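Local coordinates for putative uncharacterized protein TTHA0988 (Thermus thermophilus, PDB 3OEP), which is of unknown function, a KipI-KipA homologue with cyclophilin-like domains that was once wrongly annotated as an allophanate hydrolase, at residues Leu214-Arg219 with Glu341-Leu346; Met231-Asp236 with Ala349-Arg354. One frame throughout, in Å; residues are numbered along the deposited sequence.

Interaction 1 (Leu214-Arg219 with Glu341-Leu346)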
ATOM      1  N   LEU A 214     -18.384  -0.656   2.561  1.00 22.75           N
ATOM      2  CA  LEU A 214     -19.495   0.220   2.923  1.00 22.76           C
ATOM      3  C   LEU A 214     -20.781  -0.579   3.052  1.00 23.46           C
ATOM      4  O   LEU A 214     -21.086  -1.400   2.185  1.00 25.06           O
ATOM      5  CB  LEU A 214     -19.673   1.318   1.881  1.00 23.75           C
ATOM      6  CG  LEU A 214     -18.542   2.343   1.822  1.00 26.92           C
ATOM      7  CD1 LEU A 214     -18.771   3.300   0.663  1.00 34.16           C
ATOM      8  CD2 LEU A 214     -18.431   3.092   3.138  1.00 28.08           C
ATOM      9  N   PRO A 215     -21.547  -0.339   4.131  1.00 21.43           N
ATOM     10  CA  PRO A 215     -22.778  -1.096   4.319  1.00 23.39           C
ATOM     11  C   PRO A 215     -23.822  -0.801   3.248  1.00 24.79           C
ATOM     12  O   PRO A 215     -23.970   0.342   2.805  1.00 23.80           O
ATOM     13  CB  PRO A 215     -23.273  -0.643   5.696  1.00 23.74           C
ATOM     14  CG  PRO A 215     -22.623   0.663   5.930  1.00 22.58           C
ATOM     15  CD  PRO A 215     -21.310   0.608   5.232  1.00 22.16           C
ATOM     16  N   GLU A 216     -24.551  -1.840   2.859  1.00 27.72           N
ATOM     17  CA  GLU A 216     -25.599  -1.715   1.859  1.00 28.90           C
ATOM     18  C   GLU A 216     -26.811  -1.035   2.488  1.00 27.72           C
ATOM     19  O   GLU A 216     -27.501  -0.252   1.834  1.00 28.37           O
ATOM     20  CB  GLU A 216     -25.981  -3.094   1.313  1.00 30.75           C
ATOM     21  CG  GLU A 216     -24.847  -3.830   0.589  1.00 35.41           C
ATOM     22  CD  GLU A 216     -23.783  -4.411   1.523  1.00 40.17           C
ATOM     23  OE1 GLU A 216     -22.667  -4.708   1.037  1.00 44.54           O
ATOM     24  OE2 GLU A 216     -24.049  -4.565   2.738  1.00 39.50           O
ATOM     25  N   GLU A 217     -27.047  -1.329   3.768  1.00 27.02           N
ATOM     26  CA  GLU A 217     -28.149  -0.741   4.525  1.00 26.13           C
ATOM     27  C   GLU A 217     -27.592   0.017   5.726  1.00 23.82           C
ATOM     28  O   GLU A 217     -27.629  -0.485   6.852  1.00 25.46           O
ATOM     29  CB  GLU A 217     -29.126  -1.834   4.983  1.00 27.39           C
ATOM     30  N   PRO A 218     -27.055   1.230   5.493  1.00 22.95           N
ATOM     31  CA  PRO A 218     -26.529   1.992   6.622  1.00 22.23           C
ATOM     32  C   PRO A 218     -27.599   2.242   7.673  1.00 23.06           C
ATOM     33  O   PRO A 218     -28.755   2.542   7.334  1.00 23.38           O
ATOM     34  CB  PRO A 218     -26.054   3.314   5.992  1.00 21.42           C
ATOM     35  CG  PRO A 218     -26.574   3.327   4.610  1.00 23.88           C
ATOM     36  CD  PRO A 218     -26.879   1.933   4.212  1.00 22.57           C
ATOM     37  N   ARG A 219     -27.213   2.100   8.935  1.00 22.15           N
ATOM     38  CA  ARG A 219     -28.139   2.253  10.051  1.00 23.70           C
ATOM     39  C   ARG A 219     -28.658   3.683  10.189  1.00 22.80           C
ATOM     40  O   ARG A 219     -29.816   3.897  10.550  1.00 24.62           O
ATOM     41  CB  ARG A 219     -27.459   1.827  11.353  1.00 25.07           C
ATOM     42  CG  ARG A 219     -27.122   0.351  11.414  1.00 29.32           C
ATOM     43  CD  ARG A 219     -26.474  -0.031  12.740  1.00 34.46           C
ATOM     44  NE  ARG A 219     -25.042   0.275  12.765  1.00 36.53           N
ATOM     45  CZ  ARG A 219     -24.495   1.400  13.226  1.00 38.73           C
ATOM     46  NH1 ARG A 219     -23.175   1.541  13.188  1.00 36.12           N
ATOM     47  NH2 ARG A 219     -25.241   2.387  13.723  1.00 41.00           N
ATOM     48  N   GLU A 341     -20.021   4.863   9.050  1.00 14.46           N
ATOM     49  CA  GLU A 341     -20.205   3.431   9.209  1.00 15.68           C
ATOM     50  C   GLU A 341     -19.505   2.697   8.073  1.00 15.58           C
ATOM     51  O   GLU A 341     -19.811   2.924   6.904  1.00 15.08           O
ATOM     52  CB  GLU A 341     -21.693   3.057   9.213  1.00 16.24           C
ATOM     53  CG  GLU A 341     -21.915   1.598   9.584  1.00 17.45           C
ATOM     54  CD  GLU A 341     -23.340   1.100   9.401  1.00 24.57           C
ATOM     55  OE1 GLU A 341     -24.268   1.916   9.220  1.00 24.10           O
ATOM     56  OE2 GLU A 341     -23.520  -0.137   9.437  1.00 24.15           O
ATOM     57  N   VAL A 342     -18.576   1.813   8.431  1.00 15.80           N
ATOM     58  CA  VAL A 342     -17.789   1.040   7.462  1.00 17.20           C
ATOM     59  C   VAL A 342     -17.445  -0.298   8.081  1.00 18.87           C
ATOM     60  O   VAL A 342     -17.069  -0.356   9.257  1.00 22.63           O
ATOM     61  CB  VAL A 342     -16.433   1.706   7.118  1.00 19.16           C
ATOM     62  CG1 VAL A 342     -15.832   1.055   5.870  1.00 21.03           C
ATOM     63  CG2 VAL A 342     -16.573   3.192   6.920  1.00 22.70           C
ATOM     64  N   ARG A 343     -17.549  -1.366   7.298  1.00 18.22           N
ATOM     65  CA  ARG A 343     -17.172  -2.693   7.765  1.00 20.86           C
ATOM     66  C   ARG A 343     -15.658  -2.834   7.691  1.00 21.48           C
ATOM     67  O   ARG A 343     -15.050  -2.435   6.703  1.00 22.52           O
ATOM     68  CB  ARG A 343     -17.812  -3.782   6.911  1.00 22.92           C
ATOM     69  CG  ARG A 343     -19.295  -3.976   7.128  1.00 26.95           C
ATOM     70  CD  ARG A 343     -19.748  -5.269   6.464  1.00 31.73           C
ATOM     71  NE  ARG A 343     -19.663  -5.189   5.004  1.00 32.54           N
ATOM     72  CZ  ARG A 343     -20.663  -4.851   4.187  1.00 33.98           C
ATOM     73  NH1 ARG A 343     -21.870  -4.553   4.662  1.00 34.05           N
ATOM     74  NH2 ARG A 343     -20.455  -4.819   2.872  1.00 32.49           N
ATOM     75  N   PRO A 344     -15.039  -3.387   8.735  1.00 20.99           N
ATOM     76  CA  PRO A 344     -13.590  -3.578   8.664  1.00 21.14           C
ATOM     77  C   PRO A 344     -13.186  -4.839   7.902  1.00 20.91           C
ATOM     78  O   PRO A 344     -13.960  -5.793   7.806  1.00 19.74           O
ATOM     79  CB  PRO A 344     -13.195  -3.725  10.131  1.00 22.78           C
ATOM     80  CG  PRO A 344     -14.388  -4.400  10.747  1.00 23.54           C
ATOM     81  CD  PRO A 344     -15.578  -3.769  10.053  1.00 23.51           C
ATOM     82  N   PHE A 345     -11.970  -4.822   7.371  1.00 19.83           N
ATOM     83  CA  PHE A 345     -11.319  -6.011   6.834  1.00 19.40           C
ATOM     84  C   PHE A 345      -9.931  -6.075   7.460  1.00 18.30           C
ATOM     85  O   PHE A 345      -9.134  -5.151   7.309  1.00 16.92           O
ATOM     86  CB  PHE A 345     -11.220  -5.944   5.313  1.00 18.64           C
ATOM     87  CG  PHE A 345     -10.454  -7.089   4.702  1.00 20.32           C
ATOM     88  CD1 PHE A 345     -11.067  -8.311   4.484  1.00 26.70           C
ATOM     89  CD2 PHE A 345      -9.116  -6.941   4.357  1.00 22.35           C
ATOM     90  CE1 PHE A 345     -10.361  -9.370   3.916  1.00 28.04           C
ATOM     91  CE2 PHE A 345      -8.404  -7.986   3.791  1.00 25.32           C
ATOM     92  CZ  PHE A 345      -9.027  -9.206   3.574  1.00 28.86           C
ATOM     93  N   LEU A 346      -9.667  -7.163   8.181  1.00 20.42           N
ATOM     94  CA  LEU A 346      -8.425  -7.356   8.927  1.00 22.78           C
ATOM     95  C   LEU A 346      -8.033  -6.128   9.756  1.00 23.41           C
ATOM     96  O   LEU A 346      -6.910  -5.632   9.670  1.00 23.71           O
ATOM     97  CB  LEU A 346      -7.295  -7.808   7.991  1.00 22.96           C
ATOM     98  CG  LEU A 346      -7.545  -9.144   7.277  1.00 25.65           C
ATOM     99  CD1 LEU A 346      -6.405  -9.480   6.322  1.00 28.58           C
ATOM    100  CD2 LEU A 346      -7.745 -10.290   8.269  1.00 26.56           C
TER
HETATM  101  O   HOH W   1     -25.724  -1.366   8.686  1.00 20.60           O
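Arg-343 NH2 is engaged by two oxygens, Glu-216 OE1 at 2.9 Å and the backbone carbonyl of Glu-212. Arg-343 NH1 meets Glu-216 OE2, also at 2.9 Å, which makes the grip end-on, with the two flat groups only 8° from coplanar. A face of this guanidinium lies over the Leu-214 to Pro-215 peptide. Glu-341 holds the other end of the 214-219 loop: its OE1 accepts the backbone N-H of Arg-219 at 3.0 Å on its syn lone pair, nearly straight at 164°. A water donates to Glu-341 OE2 at 2.6 Å and also to the carbonyl oxygen of Glu-217, so both carboxylate oxygens are tied to the loop. The side chain gets there fully stretched, with CG anti to the backbone N (chi1 -172°). One flank rests on the ring of Pro-215, whose CG lies 3.6 Å from Glu-341 CD. The guanidinium of Arg-219 stacks over the carboxylate, tilted and offset toward the guanidinium rim; Arg-219 NE to Glu-341 OE2 is a long 3.7 Å, an attraction of charges with no N-H aimed at the oxygen, and NH1 bonds instead to the carbonyl of Glu-370. Apart from these polar groups, Leu-214 CD2 packs on Val-342 CG2. The contact lies at the surface, joining the loop that leads into strand 221-225 to the one between strands 331-336 and 366-368; Leu-214 and Pro-218 rest on strand 366-368.

Interaction 2 (Met231-Asp236 with Ala349-Arg354)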
ATOM      1  N   MET A 231     -10.924  10.539  -6.948  1.00 20.45           N
ATOM      2  CA  MET A 231     -10.700   9.335  -6.145  1.00 20.90           C
ATOM      3  C   MET A 231     -11.036   9.604  -4.679  1.00 18.92           C
ATOM      4  O   MET A 231     -10.155   9.863  -3.849  1.00 21.27           O
ATOM      5  CB  MET A 231      -9.258   8.822  -6.299  1.00 23.86           C
ATOM      6  CG  MET A 231      -9.104   7.351  -5.900  1.00 26.09           C
ATOM      7  SD  MET A 231      -7.403   6.747  -5.916  1.00 36.63           S
ATOM      8  CE  MET A 231      -6.954   7.031  -7.628  1.00 37.37           C
ATOM      9  N   ASP A 232     -12.330   9.543  -4.373  1.00 15.45           N
ATOM     10  CA  ASP A 232     -12.817   9.784  -3.017  1.00 15.89           C
ATOM     11  C   ASP A 232     -12.768   8.467  -2.264  1.00 14.85           C
ATOM     12  O   ASP A 232     -13.329   7.472  -2.725  1.00 15.33           O
ATOM     13  CB  ASP A 232     -14.265  10.294  -3.026  1.00 15.95           C
ATOM     14  CG  ASP A 232     -14.528  11.322  -4.103  1.00 20.90           C
ATOM     15  OD1 ASP A 232     -15.490  11.114  -4.877  1.00 26.12           O
ATOM     16  OD2 ASP A 232     -13.793  12.335  -4.183  1.00 22.59           O
ATOM     17  N   LEU A 233     -12.103   8.459  -1.112  1.00 13.94           N
ATOM     18  CA  LEU A 233     -11.908   7.246  -0.335  1.00 14.15           C
ATOM     19  C   LEU A 233     -12.377   7.465   1.092  1.00 14.97           C
ATOM     20  O   LEU A 233     -12.070   8.492   1.687  1.00 16.23           O
ATOM     21  CB  LEU A 233     -10.428   6.869  -0.305  1.00 13.52           C
ATOM     22  CG  LEU A 233      -9.727   6.597  -1.635  1.00 13.76           C
ATOM     23  CD1 LEU A 233      -8.229   6.358  -1.406  1.00 17.28           C
ATOM     24  CD2 LEU A 233     -10.359   5.399  -2.329  1.00 16.59           C
ATOM     25  N   VAL A 234     -13.099   6.493   1.641  1.00 12.66           N
ATOM     26  CA  VAL A 234     -13.359   6.471   3.076  1.00 12.24           C
ATOM     27  C   VAL A 234     -12.164   5.801   3.746  1.00 13.38           C
ATOM     28  O   VAL A 234     -11.914   4.620   3.514  1.00 15.28           O
ATOM     29  CB  VAL A 234     -14.640   5.697   3.412  1.00 13.56           C
ATOM     30  CG1 VAL A 234     -14.832   5.611   4.920  1.00 15.40           C
ATOM     31  CG2 VAL A 234     -15.846   6.377   2.759  1.00 17.33           C
ATOM     32  N   VAL A 235     -11.428   6.554   4.559  1.00 13.35           N
ATOM     33  CA  VAL A 235     -10.245   6.024   5.245  1.00 14.31           C
ATOM     34  C   VAL A 235     -10.351   6.140   6.761  1.00 15.24           C
ATOM     35  O   VAL A 235     -10.963   7.077   7.275  1.00 17.08           O
ATOM     36  CB  VAL A 235      -8.955   6.736   4.785  1.00 13.74           C
ATOM     37  CG1 VAL A 235      -8.710   6.501   3.296  1.00 17.87           C
ATOM     38  CG2 VAL A 235      -9.008   8.237   5.096  1.00 16.09           C
ATOM     39  N   ASP A 236      -9.765   5.171   7.472  1.00 15.21           N
ATOM     40  CA  ASP A 236      -9.548   5.286   8.922  1.00 15.31           C
ATOM     41  C   ASP A 236      -8.047   5.470   9.186  1.00 16.85           C
ATOM     42  O   ASP A 236      -7.328   5.931   8.298  1.00 17.63           O
ATOM     43  CB  ASP A 236     -10.183   4.109   9.697  1.00 15.50           C
ATOM     44  CG  ASP A 236      -9.524   2.756   9.428  1.00 18.29           C
ATOM     45  OD1 ASP A 236      -8.463   2.664   8.760  1.00 17.58           O
ATOM     46  OD2 ASP A 236     -10.098   1.759   9.919  1.00 21.70           O
ATOM     47  N   ALA A 349     -10.995  -0.256   8.194  1.00 18.01           N
ATOM     48  CA  ALA A 349     -11.965   0.135   7.178  1.00 19.46           C
ATOM     49  C   ALA A 349     -11.308   0.820   5.978  1.00 18.51           C
ATOM     50  O   ALA A 349     -12.006   1.237   5.042  1.00 17.15           O
ATOM     51  CB  ALA A 349     -13.010   1.068   7.792  1.00 21.06           C
ATOM     52  N   SER A 350      -9.980   0.966   5.998  1.00 16.94           N
ATOM     53  CA  SER A 350      -9.286   1.657   4.912  1.00 15.60           C
ATOM     54  C   SER A 350      -9.188   0.776   3.669  1.00 16.97           C
ATOM     55  O   SER A 350      -9.022  -0.444   3.766  1.00 16.97           O
ATOM     56  CB  SER A 350      -7.880   2.109   5.327  1.00 15.81           C
ATOM     57  OG  SER A 350      -7.925   3.215   6.218  1.00 15.99           O
ATOM     58  N   PRO A 351      -9.277   1.392   2.489  1.00 16.98           N
ATOM     59  CA  PRO A 351      -9.204   0.608   1.262  1.00 18.19           C
ATOM     60  C   PRO A 351      -7.788   0.137   0.943  1.00 18.45           C
ATOM     61  O   PRO A 351      -6.809   0.800   1.292  1.00 18.73           O
ATOM     62  CB  PRO A 351      -9.678   1.591   0.195  1.00 20.07           C
ATOM     63  CG  PRO A 351      -9.371   2.924   0.738  1.00 23.19           C
ATOM     64  CD  PRO A 351      -9.538   2.817   2.222  1.00 18.82           C
ATOM     65  N   ASP A 352      -7.690  -1.020   0.303  1.00 18.50           N
ATOM     66  CA  ASP A 352      -6.440  -1.439  -0.320  1.00 18.12           C
ATOM     67  C   ASP A 352      -6.786  -1.670  -1.772  1.00 18.26           C
ATOM     68  O   ASP A 352      -7.191  -2.771  -2.148  1.00 17.99           O
ATOM     69  CB  ASP A 352      -5.884  -2.715   0.306  1.00 19.21           C
ATOM     70  CG  ASP A 352      -4.464  -3.013  -0.156  1.00 19.83           C
ATOM     71  OD1 ASP A 352      -4.160  -2.822  -1.356  1.00 21.18           O
ATOM     72  OD2 ASP A 352      -3.644  -3.418   0.687  1.00 19.96           O
ATOM     73  N   LEU A 353      -6.653  -0.621  -2.580  1.00 18.80           N
ATOM     74  CA  LEU A 353      -7.138  -0.664  -3.954  1.00 17.94           C
ATOM     75  C   LEU A 353      -6.364  -1.689  -4.790  1.00 19.36           C
ATOM     76  O   LEU A 353      -6.943  -2.351  -5.649  1.00 19.11           O
ATOM     77  CB  LEU A 353      -7.097   0.727  -4.602  1.00 18.03           C
ATOM     78  CG  LEU A 353      -7.904   1.835  -3.924  1.00 19.99           C
ATOM     79  CD1 LEU A 353      -7.800   3.125  -4.738  1.00 25.54           C
ATOM     80  CD2 LEU A 353      -9.358   1.425  -3.744  1.00 20.18           C
ATOM     81  N   ARG A 354      -5.068  -1.838  -4.513  1.00 18.72           N
ATOM     82  CA  ARG A 354      -4.264  -2.884  -5.136  1.00 18.22           C
ATOM     83  C   ARG A 354      -4.870  -4.270  -4.884  1.00 18.86           C
ATOM     84  O   ARG A 354      -4.920  -5.105  -5.789  1.00 19.50           O
ATOM     85  CB  ARG A 354      -2.816  -2.825  -4.618  1.00 17.60           C
ATOM     86  CG  ARG A 354      -1.861  -3.766  -5.325  1.00 18.46           C
ATOM     87  CD  ARG A 354      -0.425  -3.630  -4.828  1.00 20.49           C
ATOM     88  NE  ARG A 354       0.149  -2.317  -5.130  1.00 18.78           N
ATOM     89  CZ  ARG A 354       0.341  -1.324  -4.260  1.00 20.22           C
ATOM     90  NH1 ARG A 354       0.870  -0.175  -4.688  1.00 18.91           N
ATOM     91  NH2 ARG A 354       0.027  -1.448  -2.973  1.00 20.20           N
TER
HETATM   92  O   HOH W   2     -13.134   2.289   2.809  1.00 22.69           O
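Asp-236 turns its carboxylate onto the first two residues of 349-354 and holds them, one with each oxygen. OD1 accepts the hydroxyl of Ser-350 OG at 2.7 Å, while OD2 takes the backbone N-H of Ala-349 at 2.8 Å. Neither donor lies in the carboxylate plane: the hydroxyl stands 42° out of it and the amide 50°. Asp-236 CG sits between its own backbone N and carbonyl carbon (chi1 67°), a rotation that brings the carboxylate over to the loop. OD1 is further bonded to Ser-348 OG and to the backbone N of Gly-238, so that three groups meet it. With an alanine in place of Asp-236, the Ser-350 hydroxyl and the Ala-349 amide would probably lose their acceptor, and this part of the loop could shift. Beyond this polar end the contact becomes apolar. The Pro-351 ring wedges against the strand, its CD 3.3 Å from Val-234 O. Leu-233 and Val-235 both run slantwise to this ring, Leu-233 CD2 meeting Pro-351 CG and Val-235 CG1 meeting Pro-351 CD at 3.9 Å. Leu-353 CD1 in turn meets Leu-233 CD2, and the side chain slides alongside Met-231, running in the opposite direction and touching Met-231 SD with CD1 at 3.8 Å. Between the backbones one water donates to both Val-234 O and Ala-349 O, bridging two carbonyls that cannot bond each other. Strand 233-235 is the outermost strand of a five-stranded antiparallel sheet, paired on its other side with strand 273-277; here an irregular loop segment lies along that edge strand, joined to it by side-chain bonds and a shared water and not by strand pairing.

In the fold
The two contacts lie with their centres 13 Å apart and touch directly: Val-342 of interaction 1 packs on Ala-349 and Val-234 of interaction 2, and Leu-214 also reaches Val-234. Along the chain the segments alternate, 214-219 and 231-236 first, then 341-346 and 349-354, so two pieces flanking strand 221-225 receive two pieces of the one long loop between strands 331-336 and 366-368. Interaction 1 is at the surface beside strand 366-368 of a six-stranded sheet; interaction 2 is buried at the edge of a five-stranded one. Together they fasten that loop across both antiparallel sheets, joining parts of the chain more than 110 residues apart.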